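Local coordinates for protein subtilisin-like serine protease (Fervidobacterium pennivorans, PDB 1R6V) that degrades keratin into peptides as a calcium-binding, subtilisin-like serine protease, which lets its bacterium grow on native feathers, at residues 59-64 and 281-286; 145-150 and 431-436; 454-459 and 600-605. The protein carries 1 engineered substitution. All blocks are in the same frame, centred on the assembly; numbering follows the deposited sequence.

Following the chain from the N terminus, contact 1 opens at 59-64, a hairpin turn in the propeptide. Contact 2 opens next, at helix 145-150 of the catalytic domain. Contact 1 closes at 281-286, so the propeptide rests on a catalytic-domain helix. Contact 2 closes later, at 431-436, and therefore crosses contact 1. It ties together two helices of the catalytic domain that are far apart in the sequence. Contact 3 follows in series, from 454-459 to 600-605, and joins the two beta-sandwich domains. Helix 433-438 and strand 446-455 link contacts 2 and 3 in the chain, yet the centres of these contacts are about 55 Å apart, on opposite sides of the chain's centre.

Contact 1. Residues 59-64 and 281-286; sequences LPQIKV and FDYAME
Gln61 and Ile62 rest against the side chain of Tyr283. The ring is met obliquely by both residues. Gln61 touches with its first side-chain carbon: CB lies 3.6 Å from Tyr283 CE1 and 3.7 Å from Tyr283 OH. Its backbone helps, since Gln61 O is 3.7 Å from Tyr283 CE1. The Gln61 chain bends at chi2 and carries its amide away from the helix. Ile62 uses its CG2 branch, which packs nearer the root of the tyrosine, 4.0 Å from Tyr283 CB. The two side chains cross at about a right angle. Tyr283 reaches the turn because its CG stands anti to the backbone N (chi1 178°), which sends the ring outward from helix 275-286.

The arrangement belongs to the docking of a subtilase propeptide on its catalytic domain. The hairpin 54-68 of the prodomain's antiparallel sheet packs on helices 246-258 and 275-286, consistent with the way subtilisin propeptides cover a pair of surface helices. Here the turn between strands 54-59 and 64-68 reaches both helices, as Gln61 also touches Ile254 and Asp258.

A second shell of bonds helps to position these groups. The phenol of Tyr283 is hydrogen-bonded to Asp258 OD1, which ties the ring end to the neighbouring helix. The ring also meets that of His287. On the propeptide side the hairpin end carries a G1 beta bulge, in which Lys63 and Val64 lie opposite the single residue Leu59. Leu59 O accepts from Ile62 N and Val64 N, each at 3.2 Å, and these donors come from opposite faces of its plane. The bond from Ile62 N closes the short 3-10 turn at 60-61 and helps to place Ile62 beside the tyrosine. Further out, Ile62 O takes a hydrogen bond from Arg90 NH2.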
loop_
_atom_site.group_PDB
_atom_site.type_symbol
_atom_site.label_atom_id
_atom_site.label_comp_id
_atom_site.label_asym_id
_atom_site.label_seq_id
_atom_site.Cartn_x
_atom_site.Cartn_y
_atom_site.Cartn_z
ATOM N N LEU A 59 -9.919 -2.360 14.477
ATOM C CA LEU A 59 -10.087 -3.304 13.374
ATOM C C LEU A 59 -9.339 -4.569 13.737
ATOM O O LEU A 59 -8.264 -4.833 13.225
ATOM C CB LEU A 59 -9.499 -2.715 12.091
ATOM C CG LEU A 59 -10.297 -1.542 11.539
ATOM C CD1 LEU A 59 -9.549 -0.950 10.356
ATOM C CD2 LEU A 59 -11.697 -2.025 11.122
ATOM N N PRO A 60 -9.906 -5.376 14.637
ATOM C CA PRO A 60 -9.223 -6.605 15.038
ATOM C C PRO A 60 -8.897 -7.602 13.940
ATOM O O PRO A 60 -7.919 -8.343 14.068
ATOM C CB PRO A 60 -10.128 -7.163 16.149
ATOM C CG PRO A 60 -11.476 -6.626 15.821
ATOM C CD PRO A 60 -11.213 -5.226 15.304
ATOM N N GLN A 61 -9.680 -7.598 12.853
ATOM C CA GLN A 61 -9.439 -8.519 11.739
ATOM C C GLN A 61 -8.041 -8.365 11.143
ATOM O O GLN A 61 -7.495 -9.335 10.614
ATOM C CB GLN A 61 -10.500 -8.351 10.645
ATOM C CG GLN A 61 -11.198 -7.037 10.664
ATOM C CD GLN A 61 -12.352 -6.998 11.650
ATOM O OE1 GLN A 61 -13.377 -7.673 11.482
ATOM N NE2 GLN A 61 -12.196 -6.204 12.661
ATOM N N ILE A 62 -7.471 -7.155 11.213
ATOM C CA ILE A 62 -6.102 -6.931 10.731
ATOM C C ILE A 62 -5.233 -6.299 11.834
ATOM O O ILE A 62 -4.189 -5.695 11.567
ATOM C CB ILE A 62 -6.032 -6.038 9.445
ATOM C CG1 ILE A 62 -6.642 -4.661 9.710
ATOM C CG2 ILE A 62 -6.722 -6.751 8.272
ATOM C CD1 ILE A 62 -6.447 -3.670 8.531
ATOM N N LYS A 63 -5.673 -6.458 13.080
ATOM C CA LYS A 63 -4.932 -5.940 14.233
ATOM C C LYS A 63 -4.455 -4.494 14.091
ATOM O O LYS A 63 -3.257 -4.202 14.191
ATOM C CB LYS A 63 -3.741 -6.855 14.533
ATOM C CG LYS A 63 -4.126 -8.230 15.081
ATOM C CD LYS A 63 -2.880 -9.102 15.189
ATOM C CE LYS A 63 -3.106 -10.347 16.033
ATOM N NZ LYS A 63 -3.445 -9.991 17.445
ATOM N N VAL A 64 -5.415 -3.596 13.892
ATOM C CA VAL A 64 -5.138 -2.177 13.745
ATOM C C VAL A 64 -6.040 -1.374 14.647
ATOM O O VAL A 64 -7.201 -1.719 14.845
ATOM C CB VAL A 64 -5.376 -1.687 12.290
ATOM C CG1 VAL A 64 -5.405 -0.155 12.244
ATOM C CG2 VAL A 64 -4.268 -2.198 11.385
ATOM N N PHE A 281 -5.830 -5.181 1.922
ATOM C CA PHE A 281 -5.892 -5.794 0.607
ATOM C C PHE A 281 -5.544 -7.266 0.678
ATOM O O PHE A 281 -6.189 -8.087 0.017
ATOM C CB PHE A 281 -4.959 -5.081 -0.371
ATOM C CG PHE A 281 -5.654 -4.043 -1.186
ATOM C CD1 PHE A 281 -6.181 -2.900 -0.588
ATOM C CD2 PHE A 281 -5.844 -4.238 -2.548
ATOM C CE1 PHE A 281 -6.910 -1.952 -1.344
ATOM C CE2 PHE A 281 -6.568 -3.301 -3.320
ATOM C CZ PHE A 281 -7.100 -2.162 -2.715
ATOM N N ASP A 282 -4.547 -7.604 1.489
ATOM C CA ASP A 282 -4.131 -8.999 1.628
ATOM C C ASP A 282 -5.204 -9.814 2.356
ATOM O O ASP A 282 -5.386 -11.000 2.084
ATOM C CB ASP A 282 -2.777 -9.075 2.351
ATOM C CG ASP A 282 -1.623 -8.527 1.504
ATOM O OD1 ASP A 282 -1.856 -8.224 0.304
ATOM O OD2 ASP A 282 -0.493 -8.403 2.036
ATOM N N TYR A 283 -5.911 -9.173 3.291
ATOM C CA TYR A 283 -7.003 -9.821 4.022
ATOM C C TYR A 283 -8.096 -10.208 3.025
ATOM O O TYR A 283 -8.615 -11.324 3.020
ATOM C CB TYR A 283 -7.611 -8.844 5.025
ATOM C CG TYR A 283 -8.794 -9.362 5.822
ATOM C CD1 TYR A 283 -8.599 -10.059 7.014
ATOM C CD2 TYR A 283 -10.108 -9.087 5.425
ATOM C CE1 TYR A 283 -9.685 -10.456 7.798
ATOM C CE2 TYR A 283 -11.196 -9.479 6.196
ATOM C CZ TYR A 283 -10.976 -10.162 7.383
ATOM O OH TYR A 283 -12.037 -10.555 8.162
ATOM N N ALA A 284 -8.465 -9.256 2.177
ATOM C CA ALA A 284 -9.494 -9.543 1.209
ATOM C C ALA A 284 -9.060 -10.680 0.265
ATOM O O ALA A 284 -9.828 -11.610 0.011
ATOM C CB ALA A 284 -9.820 -8.257 0.406
ATOM N N MET A 285 -7.839 -10.615 -0.255
ATOM C CA MET A 285 -7.383 -11.653 -1.189
ATOM C C MET A 285 -7.266 -13.030 -0.515
ATOM O O MET A 285 -7.530 -14.066 -1.147
ATOM C CB MET A 285 -6.057 -11.234 -1.855
ATOM C CG MET A 285 -6.239 -10.041 -2.812
ATOM S SD MET A 285 -4.817 -9.603 -3.878
ATOM C CE MET A 285 -3.719 -8.686 -2.694
ATOM N N GLU A 286 -6.900 -13.032 0.761
ATOM C CA GLU A 286 -6.781 -14.288 1.507
ATOM C C GLU A 286 -8.160 -14.914 1.680
ATOM O O GLU A 286 -8.285 -16.128 1.850
ATOM C CB GLU A 286 -6.111 -14.046 2.866
ATOM C CG GLU A 286 -4.587 -14.081 2.786
ATOM C CD GLU A 286 -3.890 -13.579 4.042
ATOM O OE1 GLU A 286 -4.468 -13.708 5.144
ATOM O OE2 GLU A 286 -2.751 -13.068 3.920
#

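Contact 2. Residues 145-150 and 431-436; sequences QQLWEE and VKLDAA
Leu147 and Leu433 both hold CG anti to the backbone N, Leu147 with chi1 -176° and Leu433 with chi1 -151°. Each side chain is thereby directed at the facing helix. The methyls meet there: Leu147 CD2 is 3.7 Å from Leu433 CD1. The two leucines cross obliquely. The other methyl of Leu147, CD1, rests at the base of Asp434, 3.6 Å from Asp434 CA and 3.8 Å from Asp434 CB. The forked end of Leu147 thus spans two consecutive residues at the start of helix 433-438. It also touches Leu437, one turn further on.

Both helices belong to the subtilisin-like catalytic domain. Helix 145-150 precedes strand 157-162, which ends at Asp162, the probable aspartate of the charge relay. The contact itself is apolar packing away from the active and calcium sites.

Asp434 turns its carboxylate off to one side of the leucine. Its CG sits between the backbone N and the carbonyl carbon (chi1 55°), which brings OD1 back to the helix start. A weak hydrogen bond of 2.8 Å runs from Ala435 N to Asp434 OD1. Lys432 is at the N-cap position, and its NZ is bonded to Ala140 O. Behind the contact, Leu433 packs on Val390 and Val393 of helix 380-397. Glu150 makes a salt bridge to Lys397.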
loop_
_atom_site.group_PDB
_atom_site.type_symbol
_atom_site.label_atom_id
_atom_site.label_comp_id
_atom_site.label_asym_id
_atom_site.label_seq_id
_atom_site.Cartn_x
_atom_site.Cartn_y
_atom_site.Cartn_z
ATOM N N GLN A 145 -26.020 -11.288 -25.729
ATOM C CA GLN A 145 -27.111 -11.790 -24.905
ATOM C C GLN A 145 -26.956 -13.295 -24.724
ATOM O O GLN A 145 -27.247 -13.835 -23.658
ATOM C CB GLN A 145 -28.466 -11.455 -25.533
ATOM C CG GLN A 145 -28.777 -9.959 -25.516
ATOM C CD GLN A 145 -30.249 -9.659 -25.747
ATOM O OE1 GLN A 145 -31.098 -10.026 -24.936
ATOM N NE2 GLN A 145 -30.555 -8.988 -26.852
ATOM N N GLN A 146 -26.474 -13.970 -25.759
ATOM C CA GLN A 146 -26.279 -15.407 -25.675
ATOM C C GLN A 146 -25.281 -15.730 -24.571
ATOM O O GLN A 146 -25.466 -16.687 -23.810
ATOM C CB GLN A 146 -25.774 -15.947 -27.011
ATOM C CG GLN A 146 -25.762 -17.461 -27.095
ATOM C CD GLN A 146 -25.410 -17.958 -28.484
ATOM O OE1 GLN A 146 -26.028 -17.552 -29.472
ATOM N NE2 GLN A 146 -24.417 -18.842 -28.570
ATOM N N LEU A 147 -24.224 -14.927 -24.474
ATOM C CA LEU A 147 -23.212 -15.148 -23.450
ATOM C C LEU A 147 -23.826 -15.031 -22.060
ATOM O O LEU A 147 -23.508 -15.825 -21.180
ATOM C CB LEU A 147 -22.054 -14.155 -23.604
ATOM C CG LEU A 147 -20.852 -14.300 -22.662
ATOM C CD1 LEU A 147 -19.592 -13.791 -23.361
ATOM C CD2 LEU A 147 -21.103 -13.518 -21.362
ATOM N N TRP A 148 -24.702 -14.046 -21.857
ATOM C CA TRP A 148 -25.340 -13.883 -20.554
ATOM C C TRP A 148 -26.209 -15.072 -20.192
ATOM O O TRP A 148 -26.472 -15.316 -19.014
ATOM C CB TRP A 148 -26.193 -12.617 -20.495
ATOM C CG TRP A 148 -25.397 -11.370 -20.376
ATOM C CD1 TRP A 148 -24.203 -11.207 -19.716
ATOM C CD2 TRP A 148 -25.761 -10.079 -20.880
ATOM N NE1 TRP A 148 -23.808 -9.887 -19.784
ATOM C CE2 TRP A 148 -24.742 -9.178 -20.488
ATOM C CE3 TRP A 148 -26.848 -9.599 -21.624
ATOM C CZ2 TRP A 148 -24.783 -7.811 -20.821
ATOM C CZ3 TRP A 148 -26.889 -8.232 -21.956
ATOM C CH2 TRP A 148 -25.859 -7.360 -21.551
ATOM N N GLU A 149 -26.661 -15.811 -21.200
ATOM C CA GLU A 149 -27.478 -16.987 -20.928
ATOM C C GLU A 149 -26.652 -18.035 -20.198
ATOM O O GLU A 149 -27.189 -18.843 -19.431
ATOM C CB GLU A 149 -28.030 -17.582 -22.221
ATOM C CG GLU A 149 -28.978 -16.665 -22.965
ATOM C CD GLU A 149 -29.780 -17.419 -24.001
ATOM O OE1 GLU A 149 -30.610 -18.258 -23.594
ATOM O OE2 GLU A 149 -29.578 -17.185 -25.214
ATOM N N GLU A 150 -25.344 -18.031 -20.433
ATOM C CA GLU A 150 -24.467 -18.990 -19.762
ATOM C C GLU A 150 -24.028 -18.459 -18.395
ATOM O O GLU A 150 -24.049 -19.182 -17.395
ATOM C CB GLU A 150 -23.231 -19.305 -20.625
ATOM C CG GLU A 150 -22.148 -20.078 -19.865
ATOM C CD GLU A 150 -20.952 -20.471 -20.712
ATOM O OE1 GLU A 150 -20.711 -19.857 -21.770
ATOM O OE2 GLU A 150 -20.227 -21.397 -20.300
ATOM N N VAL A 431 -9.288 -6.687 -22.523
ATOM C CA VAL A 431 -9.961 -7.777 -21.822
ATOM C C VAL A 431 -11.088 -8.318 -22.721
ATOM O O VAL A 431 -11.815 -7.557 -23.359
ATOM C CB VAL A 431 -10.538 -7.284 -20.450
ATOM C CG1 VAL A 431 -11.674 -6.290 -20.677
ATOM C CG2 VAL A 431 -11.012 -8.478 -19.613
ATOM N N LYS A 432 -11.223 -9.642 -22.770
ATOM C CA LYS A 432 -12.242 -10.286 -23.583
ATOM C C LYS A 432 -13.063 -11.261 -22.748
ATOM O O LYS A 432 -12.587 -12.342 -22.380
ATOM C CB LYS A 432 -11.584 -11.016 -24.757
ATOM C CG LYS A 432 -11.131 -10.078 -25.871
ATOM C CD LYS A 432 -12.356 -9.548 -26.585
ATOM C CE LYS A 432 -11.991 -8.840 -27.861
ATOM N NZ LYS A 432 -13.227 -8.325 -28.504
ATOM N N LEU A 433 -14.295 -10.867 -22.458
ATOM C CA LEU A 433 -15.192 -11.690 -21.651
ATOM C C LEU A 433 -15.530 -12.994 -22.362
ATOM O O LEU A 433 -15.561 -14.058 -21.741
ATOM C CB LEU A 433 -16.502 -10.941 -21.361
ATOM C CG LEU A 433 -17.309 -11.223 -20.081
ATOM C CD1 LEU A 433 -18.766 -10.900 -20.352
ATOM C CD2 LEU A 433 -17.151 -12.644 -19.603
ATOM N N ASP A 434 -15.781 -12.927 -23.664
ATOM C CA ASP A 434 -16.139 -14.149 -24.357
ATOM C C ASP A 434 -15.019 -15.185 -24.337
ATOM O O ASP A 434 -15.273 -16.355 -24.030
ATOM C CB ASP A 434 -16.655 -13.870 -25.790
ATOM C CG ASP A 434 -15.689 -13.055 -26.654
ATOM O OD1 ASP A 434 -14.615 -12.638 -26.177
ATOM O OD2 ASP A 434 -16.027 -12.823 -27.844
ATOM N N ALA A 435 -13.790 -14.767 -24.632
ATOM C CA ALA A 435 -12.656 -15.689 -24.618
ATOM C C ALA A 435 -12.359 -16.151 -23.190
ATOM O O ALA A 435 -12.056 -17.326 -22.947
ATOM C CB ALA A 435 -11.411 -15.027 -25.231
ATOM N N ALA A 436 -12.459 -15.236 -22.231
ATOM C CA ALA A 436 -12.189 -15.611 -20.842
ATOM C C ALA A 436 -13.199 -16.631 -20.328
ATOM O O ALA A 436 -12.836 -17.603 -19.655
ATOM C CB ALA A 436 -12.207 -14.366 -19.943
#

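Contact 3. Residues 454-459 and 600-605; sequences VTDAKG and LLSGQI
Asp456 and Ser602 meet through their polar side chains, and they alone touch across these segments. Ser602 OG lies 3.1 Å from Asp456 OD2, placed to donate a hydrogen bond. Whether the hydroxyl proton goes to this oxygen or to another nearby acceptor is open. The hydroxyl comes from the CB side of the carboxylate and is tilted off its plane. It therefore also lies close to the aliphatic root of the residue, 3.2 Å from Asp456 CB. Ser602 holds OG anti to the backbone N (chi1 -178°), which extends it toward the aspartate. A weak hydrogen bond joins Ser602 OG to Tyr17 OH.

The other carboxylate oxygen serves its own loop. Asp456 OD1 accepts a hydrogen bond from Asn460 N and a weak one from Phe461 N. OD1 is thus bound by the chain that follows, while OD2 is the oxygen near the serine. A nearby negative charge would be expected to polarise the hydroxyl.

A backbone bond shapes the aspartate's loop. Asp456 to Gly459 form a type I beta turn, closed by Gly459 N to Asp456 O at 3.0 Å. The positive phi of Gly459 (66°) is one that favours glycine. On the other segment the chain changes direction at Gly603, just after the serine, before strand 604-610.

The contact lies between the two beta-sandwich domains, which may mediate interactions with substrate. The turn follows strand 446-455, where Thr455 is backbone-bonded to Val552 and Phe554. The second sandwich adds strand 666-669: Ala457 is backbone-bonded to Phe669, and Asp456 touches the side chain of Phe669. Tyr17, from the N-terminal part of the chain, packs on both Asp456 and Gln604.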
loop_
_atom_site.group_PDB
_atom_site.type_symbol
_atom_site.label_atom_id
_atom_site.label_comp_id
_atom_site.label_asym_id
_atom_site.label_seq_id
_atom_site.Cartn_x
_atom_site.Cartn_y
_atom_site.Cartn_z
ATOM N N VAL A 454 13.712 -11.380 5.065
ATOM C CA VAL A 454 15.064 -10.828 5.269
ATOM C C VAL A 454 15.353 -10.806 6.769
ATOM O O VAL A 454 14.564 -10.267 7.536
ATOM C CB VAL A 454 15.160 -9.382 4.713
ATOM C CG1 VAL A 454 16.612 -8.872 4.776
ATOM C CG2 VAL A 454 14.641 -9.340 3.275
ATOM N N THR A 455 16.478 -11.391 7.180
ATOM C CA THR A 455 16.844 -11.443 8.597
ATOM C C THR A 455 18.300 -11.037 8.756
ATOM O O THR A 455 18.971 -10.748 7.768
ATOM C CB THR A 455 16.719 -12.866 9.170
ATOM O OG1 THR A 455 17.576 -13.745 8.431
ATOM C CG2 THR A 455 15.290 -13.367 9.074
ATOM N N ASP A 456 18.777 -11.009 9.998
ATOM C CA ASP A 456 20.178 -10.685 10.238
ATOM C C ASP A 456 20.985 -11.926 9.859
ATOM O O ASP A 456 20.419 -12.930 9.417
ATOM C CB ASP A 456 20.426 -10.271 11.704
ATOM C CG ASP A 456 19.909 -11.276 12.712
ATOM O OD1 ASP A 456 19.572 -12.414 12.343
ATOM O OD2 ASP A 456 19.857 -10.924 13.909
ATOM N N ALA A 457 22.299 -11.861 10.029
ATOM C CA ALA A 457 23.192 -12.958 9.650
ATOM C C ALA A 457 22.833 -14.350 10.165
ATOM O O ALA A 457 22.865 -15.320 9.404
ATOM C CB ALA A 457 24.624 -12.610 10.051
ATOM N N LYS A 458 22.501 -14.451 11.446
ATOM C CA LYS A 458 22.158 -15.730 12.056
ATOM C C LYS A 458 20.683 -16.064 11.916
ATOM O O LYS A 458 20.227 -17.090 12.415
ATOM C CB LYS A 458 22.520 -15.729 13.542
ATOM C CG LYS A 458 24.001 -15.594 13.827
ATOM C CD LYS A 458 24.735 -16.877 13.503
ATOM C CE LYS A 458 26.185 -16.804 13.944
ATOM N NZ LYS A 458 26.914 -18.075 13.642
ATOM N N GLY A 459 19.936 -15.196 11.244
ATOM C CA GLY A 459 18.516 -15.435 11.057
ATOM C C GLY A 459 17.704 -15.396 12.337
ATOM O O GLY A 459 16.682 -16.077 12.453
ATOM N N LEU A 600 30.609 -8.937 14.817
ATOM C CA LEU A 600 29.804 -10.096 15.201
ATOM C C LEU A 600 28.492 -9.711 15.873
ATOM O O LEU A 600 27.576 -10.530 15.982
ATOM C CB LEU A 600 30.599 -11.011 16.134
ATOM C CG LEU A 600 31.655 -11.937 15.524
ATOM C CD1 LEU A 600 32.729 -11.138 14.787
ATOM C CD2 LEU A 600 32.274 -12.752 16.648
ATOM N N LEU A 601 28.403 -8.470 16.329
ATOM C CA LEU A 601 27.197 -7.999 16.979
ATOM C C LEU A 601 26.126 -7.738 15.933
ATOM O O LEU A 601 26.426 -7.361 14.796
ATOM C CB LEU A 601 27.466 -6.709 17.764
ATOM C CG LEU A 601 28.328 -6.845 19.022
ATOM C CD1 LEU A 601 28.539 -5.481 19.666
ATOM C CD2 LEU A 601 27.651 -7.800 19.989
ATOM N N SER A 602 24.876 -7.931 16.332
ATOM C CA SER A 602 23.740 -7.715 15.442
ATOM C C SER A 602 22.650 -6.953 16.180
ATOM O O SER A 602 22.423 -7.183 17.362
ATOM C CB SER A 602 23.168 -9.052 14.953
ATOM O OG SER A 602 22.097 -8.826 14.047
ATOM N N GLY A 603 21.965 -6.061 15.477
ATOM C CA GLY A 603 20.904 -5.295 16.105
ATOM C C GLY A 603 21.207 -3.809 16.068
ATOM O O GLY A 603 21.745 -3.309 15.085
ATOM N N GLN A 604 20.871 -3.099 17.137
ATOM C CA GLN A 604 21.128 -1.667 17.182
ATOM C C GLN A 604 21.801 -1.320 18.499
ATOM O O GLN A 604 21.299 -1.650 19.578
ATOM C CB GLN A 604 19.811 -0.920 16.967
ATOM C CG GLN A 604 19.262 -1.238 15.570
ATOM C CD GLN A 604 17.855 -0.740 15.338
ATOM O OE1 GLN A 604 16.994 -0.861 16.208
ATOM N NE2 GLN A 604 17.608 -0.190 14.150
ATOM N N ILE A 605 22.958 -0.674 18.401
ATOM C CA ILE A 605 23.738 -0.342 19.585
ATOM C C ILE A 605 24.210 1.094 19.625
ATOM O O ILE A 605 24.107 1.822 18.637
ATOM C CB ILE A 605 25.002 -1.245 19.681
ATOM C CG1 ILE A 605 25.881 -1.053 18.438
ATOM C CG2 ILE A 605 24.600 -2.714 19.834
ATOM C CD1 ILE A 605 27.177 -1.878 18.432
#